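Side-chain contacts in chloroplastic group IIB intron splicing facilitator CRS2, chloroplastic (PDB 1RYB), which promotes the splicing of group IIB introns in chloroplasts as a complex with CAF1 or CAF2, and lacks peptidyl-tRNA hydrolase activity despite its fold: residues V173-D176 against T177-Q181; S110-N113 against G114-R117; G65-E69 against V70-V74. All blocks are in the same frame, centred on the assembly; numbering follows the deposited sequence.

Interaction 1: residues V173-D176 against T177-Q181; sequences VQID and TALEQ
Thr177 and Val173, one helical turn apart, meet through the backbone: Thr177 N donates to Val173 O at 3.2 Å. The i to i+4 backbone bonding characteristic of an alpha-helix continues with Ala178 N to Gln174 O, Leu179 N to Ile175 O and Glu180 N to Asp176 O. The third of these four bonds is the shortest, Leu179 N lying 2.8 Å from Ile175 O. The hydroxyl of Thr177 turns back toward the preceding turn, its OG1 placed beside the backbone N by a chi1 of -73°, and OG1 ends 3.2 Å from Val173 O.

Water gives a second polar link. It donates to Asp176 O and to Glu180 OE1, each at 2.9 Å, so this carbonyl takes up both the Glu180 amide and the water. The bend of the Glu180 chain at chi2 (-44°) brings the carboxylate back to the water; OE1 also forms a salt bridge with Arg44. Asp176 OD1 pairs with Arg172 in another salt bridge, within the same helix.

Apolar contact is made by Ile175 CG2, which lies 4.2 Å from Leu179 CG.

In the fold, helix 169-192 sets Ile175 and Leu179 against helix 37-48, at Val37 and at Glu40 and Met41 respectively, while Ala178 and Gln181 pack on Leu116 of strand 116-119.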
# COMPACT_ATOMS: atom_id res chain seq x y z
N VAL A 173 -3.38 16.61 7.88
CA VAL A 173 -4.63 16.42 8.58
C VAL A 173 -5.54 15.56 7.72
O VAL A 173 -6.29 14.67 8.19
CB VAL A 173 -5.26 17.82 8.81
CG1 VAL A 173 -6.73 17.70 9.20
CG2 VAL A 173 -4.52 18.57 9.93
N GLN A 174 -5.46 15.77 6.43
CA GLN A 174 -6.32 14.97 5.57
C GLN A 174 -5.76 13.56 5.45
O GLN A 174 -6.51 12.58 5.35
CB GLN A 174 -6.37 15.56 4.21
CG GLN A 174 -7.07 16.94 4.15
CD GLN A 174 -6.85 17.66 2.85
OE1 GLN A 174 -5.80 17.51 2.15
NE2 GLN A 174 -7.72 18.59 2.61
N ILE A 175 -4.47 13.45 5.41
CA ILE A 175 -3.91 12.07 5.28
C ILE A 175 -4.28 11.27 6.53
O ILE A 175 -4.67 10.12 6.49
CB ILE A 175 -2.38 12.07 5.11
CG1 ILE A 175 -1.95 12.68 3.76
CG2 ILE A 175 -1.86 10.67 5.31
CD1 ILE A 175 -2.57 12.04 2.50
N ASP A 176 -4.20 11.90 7.70
CA ASP A 176 -4.58 11.21 8.97
C ASP A 176 -6.01 10.73 8.93
O ASP A 176 -6.30 9.61 9.38
CB ASP A 176 -4.37 12.13 10.20
CG ASP A 176 -2.89 12.32 10.47
OD1 ASP A 176 -2.05 11.61 9.91
OD2 ASP A 176 -2.60 13.23 11.41
N THR A 177 -6.88 11.54 8.35
CA THR A 177 -8.23 11.14 8.27
C THR A 177 -8.35 9.97 7.34
O THR A 177 -9.17 9.05 7.50
CB THR A 177 -9.05 12.31 7.74
OG1 THR A 177 -9.13 13.25 8.81
CG2 THR A 177 -10.41 11.86 7.42
N ALA A 178 -7.58 10.04 6.30
CA ALA A 178 -7.65 8.93 5.33
C ALA A 178 -7.13 7.62 5.95
O ALA A 178 -7.59 6.53 5.60
CB ALA A 178 -6.79 9.20 4.12
N LEU A 179 -6.12 7.71 6.81
CA LEU A 179 -5.62 6.47 7.38
C LEU A 179 -6.71 5.84 8.22
O LEU A 179 -6.82 4.62 8.30
CB LEU A 179 -4.35 6.64 8.25
CG LEU A 179 -3.24 7.35 7.49
CD1 LEU A 179 -2.15 7.76 8.48
CD2 LEU A 179 -2.65 6.39 6.43
N GLU A 180 -7.46 6.65 8.96
CA GLU A 180 -8.45 6.02 9.79
C GLU A 180 -9.49 5.34 8.91
O GLU A 180 -10.04 4.25 9.22
CB GLU A 180 -9.10 7.09 10.68
CG GLU A 180 -8.20 7.50 11.84
CD GLU A 180 -7.53 6.34 12.52
OE1 GLU A 180 -6.32 6.18 12.56
OE2 GLU A 180 -8.39 5.52 13.10
N GLN A 181 -9.80 6.00 7.78
CA GLN A 181 -10.83 5.47 6.89
C GLN A 181 -10.36 4.20 6.24
O GLN A 181 -11.15 3.26 6.04
CB GLN A 181 -11.15 6.50 5.80
CG GLN A 181 -12.06 5.89 4.73
CD GLN A 181 -12.30 6.85 3.58
OE1 GLN A 181 -11.66 7.93 3.49
NE2 GLN A 181 -13.30 6.51 2.75
O HOH W 1 -4.96 8.60 11.70

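Interaction 2: residues S110-N113 against G114-R117; sequences SLPN and GVLR
A chi1 of -67° sets CG of Leu111 beside its own backbone N, and the extended chi2 (172°) carries CD1 across to Arg117. There CD1 lies 3.9 Å from Arg117 CB, and the two side chains run at about a right angle, so it is the root of the arginine that meets the leucine. The same methyl, Leu111 CD1, comes within 4.0 Å of Val115 O. In Val115, CG2 sits beside the backbone N and reaches the ring of Pro112, with Val115 CG2 4.0 Å from Pro112 CB.

One hydrogen bond closes the turn: Val115 N donates to Pro112 O at 2.9 Å, nearly straight at the hydrogen (168°) but tilted from the carbonyl plane. Gly114 sits at positive phi, where a side chain would run into the carbonyl O of Asn113. The amide of Asn113 reaches the C-terminal helix instead, its ND2 donating to Gln174 OE1 and to the backbone O of Glu171. Two acceptors for ND2 are consistent with a fixed rotation of the amide.

Pro112 to Val115 form a type II beta turn, with glycine at its third position. It leads from the loop after strand 102-108 into edge strand 116-119 of the peptidyl-tRNA hydrolase fold, where Gly114, Val115 and Arg117 make backbone hydrogen bonds to strand 145-149.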
# COMPACT_ATOMS: atom_id res chain seq x y z
N SER A 110 -3.01 10.99 -8.96
CA SER A 110 -4.15 11.27 -9.81
C SER A 110 -5.44 11.51 -9.05
O SER A 110 -6.46 11.85 -9.62
CB SER A 110 -4.30 10.18 -10.88
OG SER A 110 -5.12 9.16 -10.36
N LEU A 111 -5.36 11.43 -7.74
CA LEU A 111 -6.46 11.67 -6.87
C LEU A 111 -6.10 12.77 -5.96
O LEU A 111 -4.94 12.89 -5.57
CB LEU A 111 -6.74 10.43 -6.01
CG LEU A 111 -7.23 9.25 -6.80
CD1 LEU A 111 -7.27 8.06 -5.86
CD2 LEU A 111 -8.65 9.53 -7.26
N PRO A 112 -7.04 13.51 -5.51
CA PRO A 112 -6.72 14.59 -4.57
C PRO A 112 -6.16 14.09 -3.21
O PRO A 112 -6.47 13.02 -2.69
CB PRO A 112 -8.06 15.38 -4.36
CG PRO A 112 -8.94 15.04 -5.57
CD PRO A 112 -8.40 13.69 -6.10
N ASN A 113 -5.41 14.95 -2.56
CA ASN A 113 -4.88 14.56 -1.31
C ASN A 113 -5.87 14.00 -0.33
O ASN A 113 -6.86 14.64 0.12
CB ASN A 113 -4.06 15.72 -0.68
CG ASN A 113 -3.24 15.30 0.51
OD1 ASN A 113 -2.11 14.86 0.37
ND2 ASN A 113 -3.76 15.62 1.67
N GLY A 114 -5.53 12.87 0.18
CA GLY A 114 -6.37 12.31 1.22
C GLY A 114 -7.57 11.47 0.66
O GLY A 114 -8.30 10.84 1.42
N VAL A 115 -7.82 11.51 -0.62
CA VAL A 115 -8.95 10.72 -1.14
C VAL A 115 -8.53 9.27 -1.35
O VAL A 115 -7.48 8.97 -1.96
CB VAL A 115 -9.41 11.35 -2.46
CG1 VAL A 115 -10.53 10.52 -3.07
CG2 VAL A 115 -9.97 12.74 -2.11
N LEU A 116 -9.37 8.32 -0.88
CA LEU A 116 -9.04 6.91 -1.09
C LEU A 116 -9.79 6.34 -2.25
O LEU A 116 -10.94 6.72 -2.52
CB LEU A 116 -9.44 6.07 0.15
CG LEU A 116 -8.70 6.45 1.44
CD1 LEU A 116 -9.15 5.56 2.62
CD2 LEU A 116 -7.18 6.28 1.29
N ARG A 117 -9.25 5.33 -2.86
CA ARG A 117 -10.04 4.65 -3.85
C ARG A 117 -9.68 3.18 -3.86
O ARG A 117 -8.51 2.81 -3.70
CB ARG A 117 -9.90 5.32 -5.22
CG ARG A 117 -10.32 4.44 -6.37
CD ARG A 117 -10.15 5.10 -7.76
NE ARG A 117 -11.10 4.52 -8.71
CZ ARG A 117 -11.33 4.98 -9.95
NH1 ARG A 117 -10.70 6.06 -10.44
NH2 ARG A 117 -12.24 4.33 -10.72

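Interaction 3: residues G65-E69 against V70-V74; sequences GSIGE and VPVLV
A tight beta hairpin joins strands 60-67 and 70-77, and its type II' turn runs from Ile67 to Val70 with Gly68 and Glu69 at the corners. Gly68 has the positive phi that favours glycine there. Val70 N donates to Ile67 O and Ile67 N to Val70 O, both at 2.8 Å, closing the turn as a hydrogen-bonded pair; the first donor stands above the carbonyl plane, the second lies in it. A second such pair links Gly65 and Val72: Gly65 N reaches Val72 O at 3.0 Å and is almost straight, while Val72 N meets Gly65 O at 2.9 Å. Between them, Ser66 faces Pro71 in a non-hydrogen-bonded pair, and Pro71 CA makes a bent CA-H...O contact with Gly65 O, 3.4 Å away.

Side chains of Ile67, Val70 and Val72 share one face of the sheet. Ile67 CG1 packs 3.9 Å from Val72 CG1, the two chains crossing at about a right angle. A chi1 of -55° turns this methyl of Val72 to the isoleucine, leaving CG2 over Gly65, 4.0 Å from Gly65 O. With an alanine in place of this valine both methyls go, which is likely to open a gap beside Ile67 CG1 and over Gly65.

Four backbone bonds set the register of the two strands, while the side chains of Ile67, Val70 and Val72 are all hydrocarbon, consistent with packing against helix 169-192 (Ile67 and Val70, both at Leu191) and Trp18 (Val70 and Val72).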
# COMPACT_ATOMS: atom_id res chain seq x y z
N GLY A 65 -0.47 -12.10 11.07
CA GLY A 65 -1.53 -12.08 12.02
C GLY A 65 -2.86 -12.41 11.32
O GLY A 65 -2.93 -13.20 10.41
N SER A 66 -3.89 -11.86 11.80
CA SER A 66 -5.20 -12.05 11.16
C SER A 66 -6.10 -10.82 11.31
O SER A 66 -5.88 -9.92 12.15
CB SER A 66 -5.90 -13.29 11.65
OG SER A 66 -5.94 -13.20 13.03
N ILE A 67 -7.07 -10.79 10.41
CA ILE A 67 -8.16 -9.79 10.41
C ILE A 67 -9.42 -10.65 10.58
O ILE A 67 -9.68 -11.54 9.70
CB ILE A 67 -8.24 -8.96 9.11
CG1 ILE A 67 -6.99 -8.06 9.00
CG2 ILE A 67 -9.55 -8.11 9.06
CD1 ILE A 67 -7.13 -7.02 7.88
N GLY A 68 -10.10 -10.56 11.75
CA GLY A 68 -11.18 -11.49 11.91
C GLY A 68 -10.54 -12.88 11.90
O GLY A 68 -9.49 -13.08 12.53
N GLU A 69 -11.14 -13.83 11.19
CA GLU A 69 -10.65 -15.20 11.06
C GLU A 69 -9.74 -15.37 9.87
O GLU A 69 -9.32 -16.47 9.56
CB GLU A 69 -11.83 -16.23 10.94
CG GLU A 69 -12.78 -16.15 12.18
CD GLU A 69 -14.18 -16.75 11.97
OE1 GLU A 69 -14.48 -17.50 11.04
OE2 GLU A 69 -15.02 -16.45 12.96
N VAL A 70 -9.45 -14.26 9.18
CA VAL A 70 -8.63 -14.38 7.98
C VAL A 70 -7.16 -14.13 8.32
O VAL A 70 -6.80 -13.09 8.83
CB VAL A 70 -9.06 -13.33 6.87
CG1 VAL A 70 -8.36 -13.56 5.52
CG2 VAL A 70 -10.58 -13.38 6.70
N PRO A 71 -6.35 -15.05 7.98
CA PRO A 71 -4.89 -14.89 8.18
C PRO A 71 -4.37 -13.87 7.15
O PRO A 71 -4.73 -13.90 5.96
CB PRO A 71 -4.30 -16.25 7.85
CG PRO A 71 -5.47 -17.20 7.63
CD PRO A 71 -6.75 -16.41 7.49
N VAL A 72 -3.49 -13.00 7.59
CA VAL A 72 -2.93 -12.05 6.64
C VAL A 72 -1.45 -11.86 6.95
O VAL A 72 -0.97 -12.09 8.10
CB VAL A 72 -3.61 -10.65 6.83
CG1 VAL A 72 -5.14 -10.70 6.73
CG2 VAL A 72 -3.25 -9.94 8.16
N LEU A 73 -0.75 -11.36 5.96
CA LEU A 73 0.58 -10.85 6.25
C LEU A 73 0.60 -9.38 5.88
O LEU A 73 -0.10 -9.00 4.97
CB LEU A 73 1.74 -11.65 5.69
CG LEU A 73 1.75 -11.91 4.23
CD1 LEU A 73 3.21 -12.04 3.82
CD2 LEU A 73 1.10 -13.26 3.91
N VAL A 74 1.23 -8.56 6.68
CA VAL A 74 1.33 -7.13 6.41
C VAL A 74 2.75 -6.86 6.06
O VAL A 74 3.59 -7.26 6.78
CB VAL A 74 0.79 -6.20 7.52
CG1 VAL A 74 -0.72 -6.37 7.68
CG2 VAL A 74 1.47 -6.46 8.81

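How the interactions relate
Along the chain the order is interaction 3, interaction 2, interaction 1, all within the one peptidyl-tRNA hydrolase-like domain. Interactions 1 and 2 are neighbours, their centres about 11 Å apart: the side chains of Gln174 and Asn113 link helix 169-192 to the turn before strand 116-119, and Ala178 and Gln181 pack against the same stretch. Interaction 3 lies on the other side of the chain's centre from interaction 2, with centres about 26 Å apart, yet both reach the one mixed sheet. Helix 169-192 carries interaction 1 and, further along, also touches the hairpin of interaction 3, about 22 Å away between centres, so a single C-terminal helix spans from one part of the sheet to another.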